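TfuB1 (Thermobifida fusca, PDB 6JX3) binds the leader peptide of a lasso peptide precursor through a PqqD-like domain, probably as the recognition step of lasso peptide biosynthesis, and binds zinc ions. Local coordinates at residues A15-R20 and R55-H60; P21-A26 and N94-P99. All coordinates share one frame; numbering follows the deposited sequence.

The two contacts are neighbours, their centres about 11 Å apart, and their segments alternate along the chain: 15-20, 21-26, 55-60, then 94-99. In interaction 1 the N-terminal arm packs on the end of helix 47-57; in interaction 2 the residues that follow it, entering strand 23-27 of the three-stranded antiparallel sheet, meet the tail after helix 77-93. Arm and tail are joined directly, with probable hydrogen bonds from Arg20 N to Met96 O and from Leu98 N to Arg18 O. The arm thus connects the sheet to the helices of the PqqD-like fold, and Met96 of interaction 2 packs against the bound peptide.

Interaction 1: A15-R20 and R55-H60; sequences AEFRLR and RLLDGH. With ZN (zinc ion), chain D.
The Phe17 ring settles onto the C-terminal turn of helix 47-57, where Leu56 and Leu57 receive it. Leu56 CD1 stands over one face, 4.1 Å from the ring centroid of Phe17 and 17° off its normal, a CH-pi contact. At the ring edge, close to its plane, Leu57 CD2 meets Phe17 CD2 at 3.6 Å. With CG anti to the backbone N (chi1 175°), Phe17 directs its ring at the helix, where a flat apolar group can use face and edge together. Leu91 of helix 77-93 and Ala97 also touch Phe17, and Val65 and Val88 touch Leu56, which joins the N-terminal arm to the three-helix part of the PqqD-like fold. Were Phe17 replaced by an alanine, Leu56 CD1 would probably lose the ring it lies over, with a gap opened beside Leu57. The outer side is looser: Leu19 CD1 lies 4.0 Å from Leu57 CD1, and Leu57 is largely exposed. A water lies between the backbones, within hydrogen-bonding distance of Phe17 O and Leu56 O. The chain leaves the helix through a Schellman motif, His60 N bonding Arg55 O and Gly59 N Leu56 O; at Gly59's positive phi (98°) a CB would jam against the preceding carbonyl O. On the solvent side, Asp58 OD2 binds a zinc ion at 1.8 Å.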
loop_
_atom_site.group_PDB
_atom_site.type_symbol
_atom_site.label_atom_id
_atom_site.label_comp_id
_atom_site.label_asym_id
_atom_site.label_seq_id
_atom_site.Cartn_x
_atom_site.Cartn_y
_atom_site.Cartn_z
ATOM N N ALA A 15 7.524 -14.777 -4.104
ATOM C CA ALA A 15 6.340 -14.116 -4.645
ATOM C C ALA A 15 5.418 -13.534 -3.561
ATOM O O ALA A 15 4.455 -12.839 -3.881
ATOM C CB ALA A 15 5.556 -15.085 -5.523
ATOM N N GLU A 16 5.696 -13.807 -2.287
ATOM C CA GLU A 16 4.810 -13.353 -1.222
ATOM C C GLU A 16 5.172 -11.935 -0.792
ATOM O O GLU A 16 6.329 -11.641 -0.477
ATOM C CB GLU A 16 4.835 -14.307 -0.021
ATOM C CG GLU A 16 6.175 -14.484 0.687
ATOM C CD GLU A 16 6.021 -15.065 2.091
ATOM O OE1 GLU A 16 7.050 -15.273 2.769
ATOM O OE2 GLU A 16 4.871 -15.316 2.514
ATOM N N PHE A 17 4.180 -11.055 -0.803
ATOM C CA PHE A 17 4.375 -9.697 -0.308
ATOM C C PHE A 17 4.413 -9.730 1.214
ATOM O O PHE A 17 3.539 -10.322 1.854
ATOM C CB PHE A 17 3.242 -8.804 -0.805
ATOM C CG PHE A 17 3.285 -7.408 -0.262
ATOM C CD1 PHE A 17 4.075 -6.449 -0.867
ATOM C CD2 PHE A 17 2.530 -7.057 0.839
ATOM C CE1 PHE A 17 4.116 -5.157 -0.385
ATOM C CE2 PHE A 17 2.564 -5.772 1.330
ATOM C CZ PHE A 17 3.357 -4.819 0.713
ATOM N N ARG A 18 5.430 -9.098 1.803
ATOM C CA ARG A 18 5.554 -9.088 3.252
ATOM C C ARG A 18 5.975 -7.699 3.693
ATOM O O ARG A 18 6.807 -7.064 3.037
ATOM C CB ARG A 18 6.590 -10.104 3.752
ATOM C CG ARG A 18 6.180 -11.559 3.588
ATOM C CD ARG A 18 7.206 -12.489 4.223
ATOM N NE ARG A 18 8.506 -12.407 3.559
ATOM C CZ ARG A 18 9.663 -12.699 4.144
ATOM N NH1 ARG A 18 9.690 -13.090 5.413
ATOM N NH2 ARG A 18 10.797 -12.596 3.462
ATOM N N LEU A 19 5.398 -7.239 4.797
ATOM C CA LEU A 19 5.894 -6.031 5.432
ATOM C C LEU A 19 7.159 -6.338 6.223
ATOM O O LEU A 19 7.362 -7.456 6.700
ATOM C CB LEU A 19 4.838 -5.434 6.359
ATOM C CG LEU A 19 3.579 -4.874 5.695
ATOM C CD1 LEU A 19 2.652 -4.258 6.752
ATOM C CD2 LEU A 19 3.904 -3.859 4.597
ATOM N N ARG A 20 8.009 -5.325 6.367
ATOM C CA ARG A 20 9.185 -5.485 7.199
ATOM C C ARG A 20 8.741 -5.720 8.644
ATOM O O ARG A 20 7.636 -5.325 9.034
ATOM C CB ARG A 20 10.095 -4.259 7.083
ATOM C CG ARG A 20 10.890 -4.156 5.741
ATOM C CD ARG A 20 12.113 -3.219 5.863
ATOM N NE ARG A 20 12.793 -3.470 7.128
ATOM C CZ ARG A 20 13.745 -4.383 7.304
ATOM N NH1 ARG A 20 14.186 -5.108 6.280
ATOM N NH2 ARG A 20 14.259 -4.566 8.513
ATOM N N ARG A 55 -4.917 -6.646 0.280
ATOM C CA ARG A 55 -5.102 -7.875 -0.486
ATOM C C ARG A 55 -3.782 -8.602 -0.691
ATOM O O ARG A 55 -3.743 -9.838 -0.662
ATOM C CB ARG A 55 -5.767 -7.563 -1.824
ATOM C CG ARG A 55 -7.255 -7.261 -1.682
ATOM C CD ARG A 55 -7.934 -7.201 -3.035
ATOM N NE ARG A 55 -7.586 -8.370 -3.834
ATOM C CZ ARG A 55 -8.429 -9.347 -4.144
ATOM N NH1 ARG A 55 -9.692 -9.306 -3.730
ATOM N NH2 ARG A 55 -8.003 -10.368 -4.868
ATOM N N LEU A 56 -2.682 -7.862 -0.869
ATOM C CA LEU A 56 -1.383 -8.525 -0.950
ATOM C C LEU A 56 -1.045 -9.237 0.356
ATOM O O LEU A 56 -0.516 -10.354 0.342
ATOM C CB LEU A 56 -0.296 -7.516 -1.320
ATOM C CG LEU A 56 -0.390 -6.967 -2.744
ATOM C CD1 LEU A 56 0.706 -5.930 -2.960
ATOM C CD2 LEU A 56 -0.284 -8.069 -3.793
ATOM N N LEU A 57 -1.346 -8.607 1.495
ATOM C CA LEU A 57 -1.049 -9.233 2.778
ATOM C C LEU A 57 -1.919 -10.458 3.010
ATOM O O LEU A 57 -1.502 -11.381 3.717
ATOM C CB LEU A 57 -1.232 -8.230 3.916
ATOM C CG LEU A 57 -0.156 -7.144 3.946
ATOM C CD1 LEU A 57 -0.437 -6.145 5.053
ATOM C CD2 LEU A 57 1.228 -7.781 4.096
ATOM N N ASP A 58 -3.109 -10.493 2.408
ATOM C CA ASP A 58 -3.953 -11.687 2.455
ATOM C C ASP A 58 -3.345 -12.869 1.719
ATOM O O ASP A 58 -3.866 -13.986 1.831
ATOM C CB ASP A 58 -5.319 -11.402 1.843
ATOM C CG ASP A 58 -6.199 -10.562 2.724
ATOM O OD1 ASP A 58 -5.936 -10.437 3.945
ATOM O OD2 ASP A 58 -7.163 -10.012 2.169
ATOM N N GLY A 59 -2.285 -12.654 0.950
ATOM C CA GLY A 59 -1.700 -13.692 0.135
ATOM C C GLY A 59 -2.130 -13.682 -1.316
ATOM O O GLY A 59 -1.766 -14.601 -2.053
ATOM N N HIS A 60 -2.895 -12.686 -1.752
ATOM C CA HIS A 60 -3.243 -12.607 -3.159
ATOM C C HIS A 60 -2.066 -12.087 -3.961
ATOM O O HIS A 60 -1.274 -11.276 -3.482
ATOM C CB HIS A 60 -4.431 -11.692 -3.366
ATOM C CG HIS A 60 -5.664 -12.200 -2.712
ATOM N ND1 HIS A 60 -6.192 -13.435 -3.014
ATOM C CD2 HIS A 60 -6.433 -11.685 -1.728
ATOM C CE1 HIS A 60 -7.256 -13.644 -2.266
ATOM N NE2 HIS A 60 -7.424 -12.599 -1.478
HETATM ZN ZN ZN D . -8.406 -9.147 3.149
HETATM O O HOH W 1 1.281 -11.785 1.352
HETATM O O HOH W 2 -9.224 -7.259 2.332
#

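Interaction 2: P21-A26 and N94-P99. With ZN (zinc ion), chain C.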
loop_
_atom_site.group_PDB
_atom_site.type_symbol
_atom_site.label_atom_id
_atom_site.label_comp_id
_atom_site.label_asym_id
_atom_site.label_seq_id
_atom_site.Cartn_x
_atom_site.Cartn_y
_atom_site.Cartn_z
ATOM N N PRO A 21 9.564 -6.399 9.446
ATOM C CA PRO A 21 9.103 -6.821 10.781
ATOM C C PRO A 21 8.755 -5.674 11.707
ATOM O O PRO A 21 7.919 -5.852 12.605
ATOM C CB PRO A 21 10.293 -7.625 11.330
ATOM C CG PRO A 21 11.138 -7.941 10.158
ATOM C CD PRO A 21 10.918 -6.880 9.140
ATOM N N GLU A 22 9.377 -4.512 11.530
ATOM C CA GLU A 22 9.177 -3.379 12.425
ATOM C C GLU A 22 7.993 -2.500 12.028
ATOM O O GLU A 22 7.771 -1.454 12.655
ATOM C CB GLU A 22 10.457 -2.538 12.493
ATOM C CG GLU A 22 10.750 -1.708 11.243
ATOM C CD GLU A 22 11.526 -2.457 10.158
ATOM O OE1 GLU A 22 11.607 -3.705 10.178
ATOM O OE2 GLU A 22 12.064 -1.790 9.257
ATOM N N ILE A 23 7.214 -2.912 11.032
ATOM C CA ILE A 23 6.111 -2.105 10.524
ATOM C C ILE A 23 4.837 -2.449 11.279
ATOM O O ILE A 23 4.476 -3.623 11.410
ATOM C CB ILE A 23 5.919 -2.330 9.017
ATOM C CG1 ILE A 23 7.202 -2.012 8.246
ATOM C CG2 ILE A 23 4.728 -1.513 8.524
ATOM C CD1 ILE A 23 7.754 -0.598 8.508
ATOM N N SER A 24 4.152 -1.426 11.785
ATOM C CA SER A 24 2.831 -1.564 12.379
ATOM C C SER A 24 1.818 -0.837 11.509
ATOM O O SER A 24 2.164 0.069 10.750
ATOM C CB SER A 24 2.796 -0.997 13.808
ATOM O OG SER A 24 3.638 -1.742 14.670
ATOM N N VAL A 25 0.553 -1.231 11.639
ATOM C CA VAL A 25 -0.530 -0.667 10.850
ATOM C C VAL A 25 -1.608 -0.135 11.774
ATOM O O VAL A 25 -1.908 -0.743 12.807
ATOM C CB VAL A 25 -1.140 -1.726 9.912
ATOM C CG1 VAL A 25 -2.152 -1.083 8.966
ATOM C CG2 VAL A 25 -0.036 -2.490 9.162
ATOM N N ALA A 26 -2.225 0.972 11.388
ATOM C CA ALA A 26 -3.413 1.448 12.082
ATOM C C ALA A 26 -4.457 1.859 11.055
ATOM O O ALA A 26 -4.119 2.388 9.993
ATOM C CB ALA A 26 -3.089 2.629 13.005
ATOM N N ASN A 94 10.737 2.680 0.349
ATOM C CA ASN A 94 10.606 3.480 1.553
ATOM C C ASN A 94 10.674 2.648 2.823
ATOM O O ASN A 94 10.437 3.180 3.914
ATOM C CB ASN A 94 9.318 4.287 1.481
ATOM C CG ASN A 94 9.384 5.357 0.421
ATOM O OD1 ASN A 94 8.744 5.260 -0.628
ATOM N ND2 ASN A 94 10.204 6.370 0.668
ATOM N N GLY A 95 11.023 1.371 2.709
ATOM C CA GLY A 95 11.324 0.577 3.885
ATOM C C GLY A 95 10.135 -0.022 4.588
ATOM O O GLY A 95 10.260 -0.425 5.745
ATOM N N MET A 96 8.983 -0.104 3.926
ATOM C CA MET A 96 7.830 -0.731 4.551
ATOM C C MET A 96 7.676 -2.193 4.172
ATOM O O MET A 96 7.154 -2.977 4.967
ATOM C CB MET A 96 6.559 0.032 4.180
ATOM C CG MET A 96 6.398 1.296 5.007
ATOM S SD MET A 96 5.216 2.411 4.259
ATOM C CE MET A 96 6.232 3.132 2.974
ATOM N N ALA A 97 8.131 -2.573 2.985
ATOM C CA ALA A 97 7.984 -3.932 2.485
ATOM C C ALA A 97 9.349 -4.569 2.261
ATOM O O ALA A 97 10.299 -3.901 1.835
ATOM C CB ALA A 97 7.199 -3.963 1.172
ATOM N N LEU A 98 9.420 -5.874 2.520
ATOM C CA LEU A 98 10.642 -6.630 2.280
ATOM C C LEU A 98 10.848 -6.830 0.779
ATOM O O LEU A 98 9.882 -6.949 0.026
ATOM C CB LEU A 98 10.556 -7.985 2.970
ATOM C CG LEU A 98 10.715 -7.985 4.491
ATOM C CD1 LEU A 98 10.315 -9.349 5.025
ATOM C CD2 LEU A 98 12.153 -7.663 4.871
ATOM N N PRO A 99 12.108 -6.871 0.316
ATOM C CA PRO A 99 12.396 -7.049 -1.113
ATOM C C PRO A 99 11.959 -8.414 -1.653
ATOM O O PRO A 99 11.698 -9.331 -0.870
ATOM C CB PRO A 99 13.920 -6.903 -1.186
ATOM C CG PRO A 99 14.397 -7.216 0.190
ATOM C CD PRO A 99 13.338 -6.662 1.098
HETATM ZN ZN ZN C . 12.492 0.088 9.016
HETATM O O HOH W 3 12.962 0.210 6.957
#
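Ile23, at the start of strand 23-27, faces the irregular segment 94-99 with its CA 6.4 Å from the CA of Met96, and no direct hydrogen bond links 21-26 to 94-99. Here the edge of the antiparallel three-stranded sheet of the PqqD-like fold meets the end of helix 77-93, closed by a Schellman motif with Gly95 at its positive-phi position (84°); glycine suits this place because it has no CB to crowd the backbone. Ile23 carries the packing. Its CG1 lies 3.4 Å from Met96 O, and its CD1 reaches Gly95 O at 3.7 Å, so the branched aliphatic chain lies against the peptide backbone. The same CD1 touches Met96 CG more lightly, at 4.2 Å. Met96 points its CB away from the strand, and its long, flexible side chain packs on Leu34, Trp43 and Leu91 and on an apolar side chain of the bound peptide. Glu22 supplies the polar margin: a bend at chi2 (-87°) brings its carboxylate round to a zinc ion that Asp36 also binds, and Arg20 NE hydrogen-bonds to Glu22 OE2. That oxygen binds the zinc at 1.9 Å, while the zinc-bound water donates to Gly95 O at 3.0 Å.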